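PDB 1BDG: hexokinase, which binds glucose and, like other hexokinases, probably transfers a phosphate from ATP to it and related hexoses, yielding hexose 6-phosphates at the start of glycolysis. Local coordinates for residues E35-G40 against I246-G251; L39-S44 against Y226-S231; Y57-P62 against E234-V239; C212-I217 against R387-S392; T220-A225 against Q280-M285. One frame throughout, in Å; residues are numbered along the deposited sequence.

Interaction 1: E35-G40 against I246-G251; sequences ESMRLG and INTEWG. With GLC (alpha-D-glucopyranose), chain B.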
# COMPACT_ATOMS: atom_id res chain seq x y z
N GLU A 35 15.75 -3.23 -12.82
CA GLU A 35 15.80 -3.90 -14.11
C GLU A 35 14.37 -4.05 -14.66
O GLU A 35 14.14 -3.84 -15.85
CB GLU A 35 16.51 -5.27 -13.99
CG GLU A 35 18.03 -5.23 -13.66
CD GLU A 35 18.59 -6.56 -13.07
OE1 GLU A 35 18.18 -7.66 -13.50
OE2 GLU A 35 19.45 -6.50 -12.16
N SER A 36 13.39 -4.37 -13.79
CA SER A 36 11.99 -4.56 -14.21
C SER A 36 11.25 -3.29 -14.57
O SER A 36 10.48 -3.29 -15.53
CB SER A 36 11.17 -5.27 -13.14
OG SER A 36 11.79 -6.48 -12.77
N MET A 37 11.44 -2.22 -13.81
CA MET A 37 10.77 -0.96 -14.09
C MET A 37 11.13 -0.43 -15.48
O MET A 37 10.24 -0.02 -16.23
CB MET A 37 11.10 0.08 -13.03
CG MET A 37 10.55 -0.22 -11.66
SD MET A 37 10.96 1.08 -10.51
CE MET A 37 10.00 0.63 -9.10
N ARG A 38 12.42 -0.43 -15.84
CA ARG A 38 12.78 0.06 -17.17
C ARG A 38 12.22 -0.84 -18.27
O ARG A 38 11.94 -0.37 -19.37
CB ARG A 38 14.28 0.33 -17.33
CG ARG A 38 15.21 -0.86 -17.26
CD ARG A 38 16.27 -0.76 -18.35
NE ARG A 38 15.93 -1.62 -19.48
CZ ARG A 38 16.60 -2.73 -19.80
NH1 ARG A 38 17.65 -3.12 -19.07
NH2 ARG A 38 16.24 -3.44 -20.88
N LEU A 39 12.03 -2.12 -17.97
CA LEU A 39 11.43 -3.05 -18.94
C LEU A 39 9.94 -2.74 -19.09
O LEU A 39 9.39 -2.86 -20.18
CB LEU A 39 11.56 -4.50 -18.47
CG LEU A 39 12.86 -5.29 -18.62
CD1 LEU A 39 12.63 -6.70 -18.10
CD2 LEU A 39 13.33 -5.32 -20.07
N GLY A 40 9.29 -2.35 -17.98
CA GLY A 40 7.86 -2.04 -18.01
C GLY A 40 7.50 -0.76 -18.75
O GLY A 40 6.35 -0.58 -19.17
N ILE A 246 4.25 8.22 -12.87
CA ILE A 246 4.12 6.80 -13.16
C ILE A 246 3.64 6.03 -11.95
O ILE A 246 4.13 6.24 -10.85
CB ILE A 246 5.47 6.20 -13.62
CG1 ILE A 246 5.81 6.65 -15.04
CG2 ILE A 246 5.41 4.67 -13.59
CD1 ILE A 246 5.05 5.93 -16.12
N ASN A 247 2.66 5.15 -12.14
CA ASN A 247 2.16 4.30 -11.07
C ASN A 247 2.87 2.97 -11.30
O ASN A 247 2.50 2.16 -12.16
CB ASN A 247 0.64 4.14 -11.18
CG ASN A 247 0.08 3.16 -10.17
OD1 ASN A 247 0.74 2.77 -9.21
ND2 ASN A 247 -1.16 2.77 -10.37
N THR A 248 3.94 2.76 -10.53
CA THR A 248 4.78 1.58 -10.64
C THR A 248 4.00 0.31 -10.45
O THR A 248 4.09 -0.60 -11.27
CB THR A 248 5.93 1.63 -9.63
OG1 THR A 248 5.40 1.52 -8.31
CG2 THR A 248 6.67 2.95 -9.77
N GLU A 249 3.24 0.25 -9.37
CA GLU A 249 2.43 -0.92 -9.04
C GLU A 249 3.42 -2.08 -8.83
O GLU A 249 3.31 -3.16 -9.41
CB GLU A 249 1.43 -1.18 -10.17
CG GLU A 249 0.19 -1.97 -9.78
CD GLU A 249 -0.65 -1.32 -8.68
OE1 GLU A 249 -1.24 -0.25 -8.91
OE2 GLU A 249 -0.75 -1.93 -7.60
N TRP A 250 4.39 -1.81 -7.94
CA TRP A 250 5.47 -2.73 -7.58
C TRP A 250 5.08 -3.89 -6.69
O TRP A 250 5.90 -4.76 -6.39
CB TRP A 250 6.65 -1.95 -6.96
CG TRP A 250 6.46 -1.43 -5.52
CD1 TRP A 250 5.49 -1.79 -4.63
CD2 TRP A 250 7.31 -0.51 -4.83
NE1 TRP A 250 5.69 -1.16 -3.43
CE2 TRP A 250 6.80 -0.37 -3.52
CE3 TRP A 250 8.47 0.19 -5.19
CZ2 TRP A 250 7.40 0.46 -2.56
CZ3 TRP A 250 9.07 1.02 -4.23
CH2 TRP A 250 8.53 1.14 -2.93
N GLY A 251 3.85 -3.87 -6.18
CA GLY A 251 3.41 -4.97 -5.35
C GLY A 251 3.54 -6.24 -6.17
O GLY A 251 3.78 -7.33 -5.64
C1 GLC B . -2.17 -2.35 -3.63
C2 GLC B . -2.80 -1.82 -4.92
C3 GLC B . -2.10 -0.56 -5.36
C4 GLC B . -2.12 0.45 -4.23
C5 GLC B . -1.48 -0.15 -3.00
C6 GLC B . -1.52 0.79 -1.81
O1 GLC B . -0.83 -2.59 -3.88
O2 GLC B . -2.71 -2.79 -5.96
O3 GLC B . -2.73 -0.01 -6.50
O4 GLC B . -1.42 1.62 -4.62
O5 GLC B . -2.20 -1.33 -2.63
O6 GLC B . -2.75 0.68 -1.11
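Met37, on helix 23-41, lays its terminal methyl against Thr248 and Trp250, joining that helix to the loop that leaves strand 243-247 in the actin-like fold of the large subdomain. The closely packed part is small and apolar. Met37 CG lies anti to the carbonyl carbon (chi1 -67°), and with the chain extended beyond it Met37 CE reaches across to Thr248 CG2, 4.1 Å away. Met37 CE also sits 4.2 Å from Trp250 CE3, at the edge of the indole and near its plane. An unbranched, flexible methionine can span the distance from helix to loop. Thr248 offers a methyl here while its OG1 bonds to Val224 O, and Trp250 NE1 turns to Thr222 OG1, so neither polar group is spent on the helix. By contrast, Glu35 and Arg38 of the helix carry their charges at the surface. Between Thr248 and Trp250, Glu249 faces the sugar with both carboxylate oxygens: Glu249 OE1 accepts from glucose O3 at 2.8 Å, and Glu249 OE2 accepts from glucose O2 at 2.7 Å.

Interaction 2: L39-S44 against Y226-S231; sequences LGLQKS and YIEDSS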
# COMPACT_ATOMS: atom_id res chain seq x y z
N LEU A 39 12.03 -2.12 -17.97
CA LEU A 39 11.43 -3.05 -18.94
C LEU A 39 9.94 -2.74 -19.09
O LEU A 39 9.39 -2.86 -20.18
CB LEU A 39 11.56 -4.50 -18.47
CG LEU A 39 12.86 -5.29 -18.62
CD1 LEU A 39 12.63 -6.70 -18.10
CD2 LEU A 39 13.33 -5.32 -20.07
N GLY A 40 9.29 -2.35 -17.98
CA GLY A 40 7.86 -2.04 -18.01
C GLY A 40 7.50 -0.76 -18.75
O GLY A 40 6.35 -0.58 -19.17
N LEU A 41 8.47 0.15 -18.87
CA LEU A 41 8.26 1.42 -19.57
C LEU A 41 8.41 1.19 -21.07
O LEU A 41 7.95 1.99 -21.88
CB LEU A 41 9.25 2.49 -19.08
CG LEU A 41 9.21 2.81 -17.58
CD1 LEU A 41 10.49 3.42 -17.12
CD2 LEU A 41 8.05 3.71 -17.23
N GLN A 42 9.01 0.06 -21.42
CA GLN A 42 9.23 -0.30 -22.81
C GLN A 42 8.04 -1.09 -23.35
O GLN A 42 7.55 -2.03 -22.72
CB GLN A 42 10.50 -1.13 -22.95
CG GLN A 42 11.81 -0.44 -22.65
CD GLN A 42 12.98 -1.13 -23.35
OE1 GLN A 42 13.60 -0.56 -24.24
NE2 GLN A 42 13.25 -2.39 -23.00
N LYS A 43 7.62 -0.76 -24.57
CA LYS A 43 6.51 -1.43 -25.21
C LYS A 43 6.81 -2.89 -25.51
O LYS A 43 6.02 -3.79 -25.18
CB LYS A 43 6.12 -0.70 -26.48
CG LYS A 43 5.76 0.75 -26.22
CD LYS A 43 5.48 1.53 -27.49
CE LYS A 43 4.14 1.11 -28.10
NZ LYS A 43 3.37 2.30 -28.59
N SER A 44 7.98 -3.14 -26.10
CA SER A 44 8.35 -4.51 -26.46
C SER A 44 8.60 -5.41 -25.27
O SER A 44 8.74 -6.63 -25.44
CB SER A 44 9.55 -4.51 -27.39
OG SER A 44 10.54 -3.61 -26.93
N TYR A 226 6.13 7.92 -8.97
CA TYR A 226 7.18 8.92 -9.05
C TYR A 226 7.09 9.74 -10.35
O TYR A 226 6.41 9.34 -11.29
CB TYR A 226 8.56 8.23 -8.91
CG TYR A 226 8.97 7.43 -10.11
CD1 TYR A 226 8.48 6.15 -10.32
CD2 TYR A 226 9.81 7.98 -11.09
CE1 TYR A 226 8.81 5.44 -11.49
CE2 TYR A 226 10.15 7.29 -12.24
CZ TYR A 226 9.64 6.02 -12.44
OH TYR A 226 9.95 5.34 -13.60
N ILE A 227 7.72 10.91 -10.39
CA ILE A 227 7.68 11.71 -11.62
C ILE A 227 8.73 11.18 -12.59
O ILE A 227 9.89 11.00 -12.21
CB ILE A 227 7.90 13.22 -11.39
CG1 ILE A 227 6.98 13.74 -10.27
CG2 ILE A 227 7.49 13.98 -12.65
CD1 ILE A 227 7.22 15.19 -9.88
N GLU A 228 8.33 10.94 -13.84
CA GLU A 228 9.22 10.39 -14.86
C GLU A 228 9.26 11.22 -16.14
O GLU A 228 8.44 12.08 -16.39
CB GLU A 228 8.79 8.95 -15.20
CG GLU A 228 9.42 8.31 -16.44
CD GLU A 228 10.85 7.87 -16.24
OE1 GLU A 228 11.04 6.90 -15.49
OE2 GLU A 228 11.77 8.48 -16.83
N ASP A 229 10.29 10.94 -16.94
CA ASP A 229 10.56 11.56 -18.23
C ASP A 229 9.55 10.93 -19.21
O ASP A 229 9.64 9.75 -19.55
CB ASP A 229 12.00 11.16 -18.57
CG ASP A 229 12.59 11.92 -19.73
OD1 ASP A 229 12.07 11.83 -20.85
OD2 ASP A 229 13.63 12.56 -19.51
N SER A 230 8.61 11.71 -19.71
CA SER A 230 7.62 11.16 -20.64
C SER A 230 8.19 10.80 -22.01
O SER A 230 7.44 10.65 -22.97
CB SER A 230 6.46 12.13 -20.82
OG SER A 230 6.91 13.31 -21.46
N SER A 231 9.52 10.76 -22.13
CA SER A 231 10.15 10.37 -23.40
C SER A 231 10.45 8.89 -23.30
O SER A 231 10.65 8.21 -24.32
CB SER A 231 11.43 11.14 -23.64
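The last turn of helix 23-41 rests on strand 222-229, in the mixed sheet of the large subdomain, where Leu41 comes down on Tyr226 and Glu228. One methyl does all the touching: Leu41 CD1 is 3.9 Å from Glu228 OE1 and 4.0 Å from Tyr226 OH. The leucine and its two partners approach from opposite directions, and the branched apolar end of the leucine lies against a polar pair already bonded to each other. Tyr226 and Glu228 are two apart on the strand and project to the same face of the sheet. With its chain bent at chi2 (76°), the glutamate brings OE1 into the plane of the tyrosine ring, where Tyr226 OH donates to the anti lone pair of Glu228 OE1 over 2.7 Å. The second oxygen is used too, since Asp229 N donates to Glu228 OE2 at 2.9 Å from 27° out of the carboxylate plane. Arg388 NH1 adds a salt bridge to OE1, which probably favours the ionised acid in this buried place. Where the strand ends, Ser231 N donates to Asp229 OD1 at 3.0 Å, an Asx turn that suits an aspartate at the start of a loop. Around the contact, helix 357-389 places Arg388 against both Leu41 and Tyr226, while Ile246 of the adjoining antiparallel strand 243-247 packs beside Leu41, Tyr226 and Glu228.

Interaction 3: Y57-P62 against E234-V239; sequences YVTKTP and ELMDGV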
# COMPACT_ATOMS: atom_id res chain seq x y z
N TYR A 57 -1.13 9.72 -16.46
CA TYR A 57 -1.52 10.87 -17.26
C TYR A 57 -1.60 12.18 -16.47
O TYR A 57 -2.19 13.16 -16.92
CB TYR A 57 -2.79 10.60 -18.06
CG TYR A 57 -2.54 9.84 -19.33
CD1 TYR A 57 -2.54 8.45 -19.35
CD2 TYR A 57 -2.28 10.51 -20.51
CE1 TYR A 57 -2.28 7.75 -20.51
CE2 TYR A 57 -2.02 9.82 -21.68
CZ TYR A 57 -2.02 8.43 -21.68
OH TYR A 57 -1.75 7.74 -22.84
N VAL A 58 -1.07 12.16 -15.25
CA VAL A 58 -1.00 13.37 -14.44
C VAL A 58 0.40 13.83 -14.83
O VAL A 58 1.39 13.20 -14.46
CB VAL A 58 -0.98 13.11 -12.93
CG1 VAL A 58 -0.69 14.40 -12.20
CG2 VAL A 58 -2.30 12.57 -12.48
N THR A 59 0.47 14.84 -15.68
CA THR A 59 1.76 15.34 -16.11
C THR A 59 2.33 16.44 -15.19
O THR A 59 3.47 16.33 -14.73
CB THR A 59 1.71 15.75 -17.58
OG1 THR A 59 0.62 16.66 -17.78
CG2 THR A 59 1.47 14.53 -18.44
N LYS A 60 1.51 17.42 -14.84
CA LYS A 60 1.96 18.52 -13.98
C LYS A 60 1.29 18.51 -12.59
O LYS A 60 0.07 18.62 -12.48
CB LYS A 60 1.70 19.87 -14.68
N THR A 61 2.11 18.45 -11.53
CA THR A 61 1.61 18.44 -10.16
C THR A 61 1.02 19.77 -9.70
O THR A 61 1.56 20.84 -9.99
CB THR A 61 2.71 18.05 -9.15
OG1 THR A 61 3.88 18.83 -9.41
CG2 THR A 61 3.03 16.54 -9.25
N PRO A 62 -0.08 19.71 -8.94
CA PRO A 62 -0.76 20.90 -8.43
C PRO A 62 0.16 21.90 -7.74
O PRO A 62 0.90 21.57 -6.81
CB PRO A 62 -1.81 20.30 -7.49
CG PRO A 62 -2.20 19.04 -8.24
CD PRO A 62 -0.83 18.49 -8.58
N GLU A 234 7.09 4.82 -23.12
CA GLU A 234 6.66 4.48 -24.48
C GLU A 234 5.18 4.18 -24.71
O GLU A 234 4.63 4.53 -25.77
CB GLU A 234 7.53 3.36 -25.04
CG GLU A 234 9.01 3.71 -25.09
CD GLU A 234 9.84 2.57 -25.60
OE1 GLU A 234 9.26 1.54 -25.99
OE2 GLU A 234 11.08 2.70 -25.62
N LEU A 235 4.53 3.58 -23.73
CA LEU A 235 3.12 3.27 -23.87
C LEU A 235 2.30 4.54 -23.90
O LEU A 235 1.16 4.53 -24.33
CB LEU A 235 2.64 2.38 -22.73
CG LEU A 235 3.26 0.98 -22.72
CD1 LEU A 235 3.30 0.45 -21.31
CD2 LEU A 235 2.49 0.06 -23.62
N MET A 236 2.89 5.65 -23.47
CA MET A 236 2.16 6.90 -23.47
C MET A 236 2.17 7.54 -24.86
O MET A 236 1.42 8.49 -25.12
CB MET A 236 2.78 7.85 -22.44
CG MET A 236 1.80 8.81 -21.79
SD MET A 236 2.50 9.69 -20.40
CE MET A 236 2.24 11.42 -20.87
N ASP A 237 2.98 6.99 -25.76
CA ASP A 237 3.11 7.51 -27.13
C ASP A 237 3.91 8.81 -27.12
O ASP A 237 4.24 9.33 -26.05
CB ASP A 237 1.73 7.77 -27.73
N GLY A 238 4.20 9.36 -28.31
CA GLY A 238 4.96 10.59 -28.40
C GLY A 238 4.17 11.74 -27.81
O GLY A 238 3.32 12.33 -28.50
N VAL A 239 4.46 12.10 -26.56
CA VAL A 239 3.73 13.16 -25.91
C VAL A 239 4.33 14.56 -26.03
O VAL A 239 5.32 14.76 -26.74
CB VAL A 239 3.40 12.80 -24.46
CG1 VAL A 239 4.51 13.23 -23.54
CG2 VAL A 239 2.04 13.37 -24.05
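A thioether above an aromatic face marks the meeting of Met236 with Tyr57: Met236 SD stands 4.8 Å from the centroid of the Tyr57 ring and only 13° off its normal. The distance is long, and the closer touch is made by the methylene before the sulfur, with Met236 CG 3.8 Å from Tyr57 CZ near the hydroxyl end. The two side chains slide past one another in opposite directions. Met236 then bends at chi3 (124°), which carries Met236 CE to Thr59 CG2 at 4.0 Å. The residue types fit: a flat tyrosine ring offers a face to the polarisable sulfur, a flexible methionine can touch both ring and methyl, and Thr59 gives a partly exposed loop one apolar branch. Met236 closes a short 3-10 turn, held by Asp237 N donating to Glu234 O at 3.0 Å, and its side chain also lies on Val244. This is a Met-aromatic contact, here joining the loop after strand 54-55, an edge strand of the six-stranded mixed sheet, to the connection between strands 222-229 and 243-247.

Interaction 4: C212-I217 against R387-S392; sequences CAVGLI and RRINRS. With SO4 (sulfate ion), chain E.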
# COMPACT_ATOMS: atom_id res chain seq x y z
N CYS A 212 9.04 17.32 -3.72
CA CYS A 212 8.46 15.98 -3.67
C CYS A 212 8.29 15.37 -5.05
O CYS A 212 7.44 15.83 -5.83
CB CYS A 212 7.09 16.03 -3.03
SG CYS A 212 6.51 14.45 -2.35
N ALA A 213 9.04 14.31 -5.34
CA ALA A 213 8.93 13.65 -6.64
C ALA A 213 8.48 12.19 -6.53
O ALA A 213 8.37 11.49 -7.55
CB ALA A 213 10.24 13.75 -7.38
N VAL A 214 8.18 11.73 -5.31
CA VAL A 214 7.75 10.35 -5.07
C VAL A 214 6.55 10.31 -4.12
O VAL A 214 6.38 11.19 -3.29
CB VAL A 214 8.90 9.51 -4.46
CG1 VAL A 214 8.56 8.06 -4.50
CG2 VAL A 214 10.18 9.75 -5.22
N GLY A 215 5.72 9.28 -4.26
CA GLY A 215 4.56 9.14 -3.40
C GLY A 215 4.52 7.70 -2.94
O GLY A 215 4.09 6.83 -3.69
N LEU A 216 4.99 7.43 -1.73
CA LEU A 216 5.04 6.07 -1.20
C LEU A 216 3.89 5.65 -0.29
O LEU A 216 3.55 6.35 0.65
CB LEU A 216 6.37 5.86 -0.45
CG LEU A 216 6.65 4.56 0.30
CD1 LEU A 216 6.67 3.37 -0.66
CD2 LEU A 216 7.97 4.69 1.02
N ILE A 217 3.34 4.46 -0.54
CA ILE A 217 2.26 3.92 0.28
C ILE A 217 2.68 2.60 0.92
O ILE A 217 2.96 1.63 0.23
CB ILE A 217 0.97 3.65 -0.54
CG1 ILE A 217 0.31 4.96 -0.97
CG2 ILE A 217 0.00 2.85 0.29
CD1 ILE A 217 -0.19 5.81 0.19
N ARG A 387 17.27 5.95 -7.58
CA ARG A 387 18.25 5.61 -8.60
C ARG A 387 17.69 5.83 -10.00
O ARG A 387 18.44 5.90 -10.97
CB ARG A 387 18.71 4.17 -8.46
CG ARG A 387 19.57 3.95 -7.25
CD ARG A 387 20.51 2.77 -7.43
NE ARG A 387 21.04 2.33 -6.15
CZ ARG A 387 21.09 1.06 -5.75
NH1 ARG A 387 20.63 0.08 -6.54
NH2 ARG A 387 21.60 0.76 -4.57
N ARG A 388 16.37 5.93 -10.09
CA ARG A 388 15.68 6.16 -11.35
C ARG A 388 15.43 7.65 -11.48
O ARG A 388 15.97 8.29 -12.39
CB ARG A 388 14.38 5.37 -11.37
CG ARG A 388 13.48 5.65 -12.53
CD ARG A 388 12.66 4.42 -12.89
NE ARG A 388 13.37 3.53 -13.82
CZ ARG A 388 13.67 3.81 -15.09
NH1 ARG A 388 13.34 4.96 -15.64
NH2 ARG A 388 14.30 2.92 -15.82
N ILE A 389 14.64 8.22 -10.58
CA ILE A 389 14.38 9.66 -10.61
C ILE A 389 15.70 10.42 -10.85
O ILE A 389 15.77 11.30 -11.71
CB ILE A 389 13.69 10.11 -9.29
CG1 ILE A 389 12.21 9.76 -9.33
CG2 ILE A 389 13.88 11.58 -9.05
CD1 ILE A 389 11.34 10.66 -8.51
N ASN A 390 16.74 10.03 -10.13
CA ASN A 390 18.07 10.61 -10.26
C ASN A 390 18.25 12.08 -9.79
O ASN A 390 19.38 12.58 -9.73
CB ASN A 390 18.59 10.43 -11.71
N ARG A 391 17.15 12.75 -9.44
CA ARG A 391 17.22 14.12 -8.96
C ARG A 391 18.13 14.13 -7.75
O ARG A 391 18.15 13.17 -6.98
CB ARG A 391 15.83 14.60 -8.55
CG ARG A 391 14.89 14.81 -9.71
CD ARG A 391 13.51 15.36 -9.30
NE ARG A 391 12.77 15.68 -10.53
CZ ARG A 391 11.55 16.21 -10.59
NH1 ARG A 391 10.89 16.50 -9.48
NH2 ARG A 391 11.00 16.45 -11.77
N SER A 392 18.86 15.22 -7.54
CA SER A 392 19.77 15.31 -6.41
C SER A 392 19.08 15.68 -5.09
O SER A 392 19.71 15.62 -4.03
CB SER A 392 20.88 16.29 -6.71
S SO4 E . 15.89 3.73 -18.04
O1 SO4 E . 16.54 2.75 -17.21
O2 SO4 E . 15.40 4.79 -17.22
O3 SO4 E . 16.84 4.24 -18.99
O4 SO4 E . 14.78 3.12 -18.74
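Ala213 and Ile389 bring the two backbones together, their CA atoms 7.8 Å apart, where the long helix 357-389 ends over strand 212-218. This is helix-on-sheet packing in the actin-like fold of the large subdomain. Directly after the helix, Asn390 takes positive phi (69°), and the chain turns toward strand 393-399, which runs parallel beside 212-218. Ile389 makes the apolar contact. Its CG1 branch lies anti to the carbonyl carbon (chi1 -79°), and Ile389 CD1 comes down between two neighbouring strand residues, 3.5 Å from Ala213 CB and 3.6 Å from Val214 CG2. The small Ala213 CB can receive both Ile389 CD1 and the end of Arg391, while valine, branched at CB, gives Ile389 a methyl to cross. Cys212, whose CB points away from this contact, is tied to Cys205 by a disulfide. Arg391, with its chain extended from CG to NE, reaches past Ala213: NH2 forms a salt bridge with Glu243, while Arg391 NH1 lies 3.5 Å from Ala213 CB.

Interaction 5: T220-A225 against Q280-M285; sequences TGTNVA and QLYEKM. With GLC (alpha-D-glucopyranose), chain B; SO4 (sulfate ion), chain C.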
# COMPACT_ATOMS: atom_id res chain seq x y z
N THR A 220 -2.10 -0.99 4.04
CA THR A 220 -2.74 -2.29 3.79
C THR A 220 -1.99 -2.95 2.63
O THR A 220 -1.82 -4.18 2.59
CB THR A 220 -4.26 -2.13 3.47
OG1 THR A 220 -4.94 -1.60 4.61
CG2 THR A 220 -4.89 -3.47 3.11
N GLY A 221 -1.45 -2.10 1.76
CA GLY A 221 -0.68 -2.53 0.61
C GLY A 221 0.47 -1.59 0.32
O GLY A 221 0.49 -0.47 0.82
N THR A 222 1.45 -2.04 -0.45
CA THR A 222 2.59 -1.20 -0.77
C THR A 222 2.64 -0.89 -2.25
O THR A 222 2.23 -1.72 -3.09
CB THR A 222 3.93 -1.82 -0.28
OG1 THR A 222 4.99 -0.87 -0.47
CG2 THR A 222 4.27 -3.09 -1.02
N ASN A 223 3.05 0.33 -2.57
CA ASN A 223 3.16 0.80 -3.94
C ASN A 223 3.78 2.20 -3.91
O ASN A 223 3.66 2.90 -2.92
CB ASN A 223 1.79 0.85 -4.61
CG ASN A 223 1.87 1.10 -6.08
OD1 ASN A 223 2.95 1.17 -6.64
ND2 ASN A 223 0.73 1.23 -6.73
N VAL A 224 4.46 2.57 -4.99
CA VAL A 224 5.09 3.88 -5.09
C VAL A 224 4.75 4.46 -6.46
O VAL A 224 4.41 3.73 -7.41
CB VAL A 224 6.62 3.78 -5.00
CG1 VAL A 224 7.23 3.45 -6.35
CG2 VAL A 224 7.19 5.06 -4.50
N ALA A 225 4.83 5.78 -6.56
CA ALA A 225 4.56 6.50 -7.78
C ALA A 225 5.63 7.56 -7.79
O ALA A 225 6.03 8.03 -6.73
CB ALA A 225 3.20 7.13 -7.72
N GLN A 280 0.99 -10.32 -6.53
CA GLN A 280 1.51 -9.32 -5.60
C GLN A 280 2.52 -9.90 -4.63
O GLN A 280 2.52 -9.57 -3.45
CB GLN A 280 0.37 -8.64 -4.82
CG GLN A 280 -0.77 -8.10 -5.68
CD GLN A 280 -0.45 -6.82 -6.43
OE1 GLN A 280 -0.57 -6.76 -7.64
NE2 GLN A 280 -0.09 -5.78 -5.70
N LEU A 281 3.43 -10.71 -5.17
CA LEU A 281 4.45 -11.37 -4.37
C LEU A 281 5.37 -10.47 -3.53
O LEU A 281 5.75 -10.81 -2.41
CB LEU A 281 5.26 -12.33 -5.26
CG LEU A 281 4.34 -13.35 -5.93
CD1 LEU A 281 5.12 -14.48 -6.53
CD2 LEU A 281 3.33 -13.89 -4.93
N TYR A 282 5.73 -9.31 -4.06
CA TYR A 282 6.58 -8.41 -3.30
C TYR A 282 5.75 -7.76 -2.20
O TYR A 282 6.21 -7.63 -1.06
CB TYR A 282 7.20 -7.36 -4.22
CG TYR A 282 7.93 -6.25 -3.49
CD1 TYR A 282 9.16 -6.47 -2.89
CD2 TYR A 282 7.41 -4.97 -3.44
CE1 TYR A 282 9.85 -5.45 -2.25
CE2 TYR A 282 8.09 -3.94 -2.81
CZ TYR A 282 9.31 -4.19 -2.22
OH TYR A 282 9.98 -3.16 -1.61
N GLU A 283 4.50 -7.40 -2.51
CA GLU A 283 3.63 -6.76 -1.53
C GLU A 283 3.39 -7.62 -0.31
O GLU A 283 3.34 -7.12 0.81
CB GLU A 283 2.29 -6.39 -2.15
CG GLU A 283 1.26 -5.98 -1.13
CD GLU A 283 0.01 -5.46 -1.75
OE1 GLU A 283 -0.83 -6.28 -2.15
OE2 GLU A 283 -0.13 -4.23 -1.84
N LYS A 284 3.22 -8.91 -0.53
CA LYS A 284 2.96 -9.85 0.55
C LYS A 284 4.13 -9.98 1.53
O LYS A 284 3.97 -10.56 2.61
CB LYS A 284 2.57 -11.19 -0.05
CG LYS A 284 1.21 -11.15 -0.69
CD LYS A 284 0.96 -12.30 -1.63
CE LYS A 284 -0.50 -12.69 -1.63
NZ LYS A 284 -1.18 -12.52 -2.92
N MET A 285 5.30 -9.48 1.13
CA MET A 285 6.49 -9.52 1.98
C MET A 285 6.61 -8.23 2.76
O MET A 285 7.25 -8.20 3.80
CB MET A 285 7.77 -9.69 1.15
CG MET A 285 7.92 -11.00 0.35
SD MET A 285 9.26 -10.96 -0.88
CE MET A 285 10.62 -11.62 0.00
C1 GLC B . -2.17 -2.35 -3.63
C2 GLC B . -2.80 -1.82 -4.92
C3 GLC B . -2.10 -0.56 -5.36
C4 GLC B . -2.12 0.45 -4.23
C5 GLC B . -1.48 -0.15 -3.00
C6 GLC B . -1.52 0.79 -1.81
O1 GLC B . -0.83 -2.59 -3.88
O2 GLC B . -2.71 -2.79 -5.96
O3 GLC B . -2.73 -0.01 -6.50
O4 GLC B . -1.42 1.62 -4.62
O5 GLC B . -2.20 -1.33 -2.63
O6 GLC B . -2.75 0.68 -1.11
S SO4 C . -4.04 2.46 3.85
O1 SO4 C . -3.45 2.54 5.17
O2 SO4 C . -5.18 3.34 3.75
O3 SO4 C . -3.07 2.85 2.85
O4 SO4 C . -4.46 1.11 3.59
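Glu283, near the start of a short, weakly bonded helix, reaches to Gly221 and Thr222 at the start of strand 222-229, in the glucose pocket of this actin-like fold. Glu283 CB packs 4.0 Å from Thr222 CG2, and its CG passes beside the backbone there. The chain, extended beyond CG, carries Glu283 CD to within 3.8 Å of Gly221 CA; a glycine, bearing no side chain, allows the carboxylate this close. At the tip, Glu283 OE1 comes no nearer the sugar than 4.1 Å, from glucose O1, whereas OE2 has two donors. Thr222 N bonds to the anti lone pair of Glu283 OE2 at 3.0 Å, bent at 136°. Glucose O1 donates to Glu283 OE2 at 2.7 Å. A backbone N-H thus helps to position the acid that receives the sugar's anomeric hydroxyl. Thr222 CG2 also lies 4.3 Å from Tyr282 CE2, oblique to a ring that stands edge-to-face with Trp250. Asn223, with both a donor and an acceptor at its end, meets the sugar at O4. Its OD1 accepts from Glu249 N, which helps to orient the amide, and Asn223 ND2 donates to glucose O4 at 3.0 Å with an angle of 153°.

Interactions 1 and 5, with centres 12 Å apart, both grip the glucose, through Glu249 in the one and Glu283 and Asn223 in the other, while Asp197, Asn196, Thr161 and Lys162 also hydrogen-bond to it. Interaction 2 lies 8 Å from interaction 1 between centres, and the same helix, 23-41, serves both. Strand 222-229 carries residues of interactions 2 and 5, and strands 212-218 and 243-247 flank it, so interactions 1, 2, 4 and 5 all meet in one sheet. Interactions 2 and 4 are also joined by the Glu228-Arg388 salt bridge. Interaction 3 is remote from the sugar site, about 24 Å from interaction 5 between centres, but it touches interaction 2 where Lys43 N reaches Glu234 OE1.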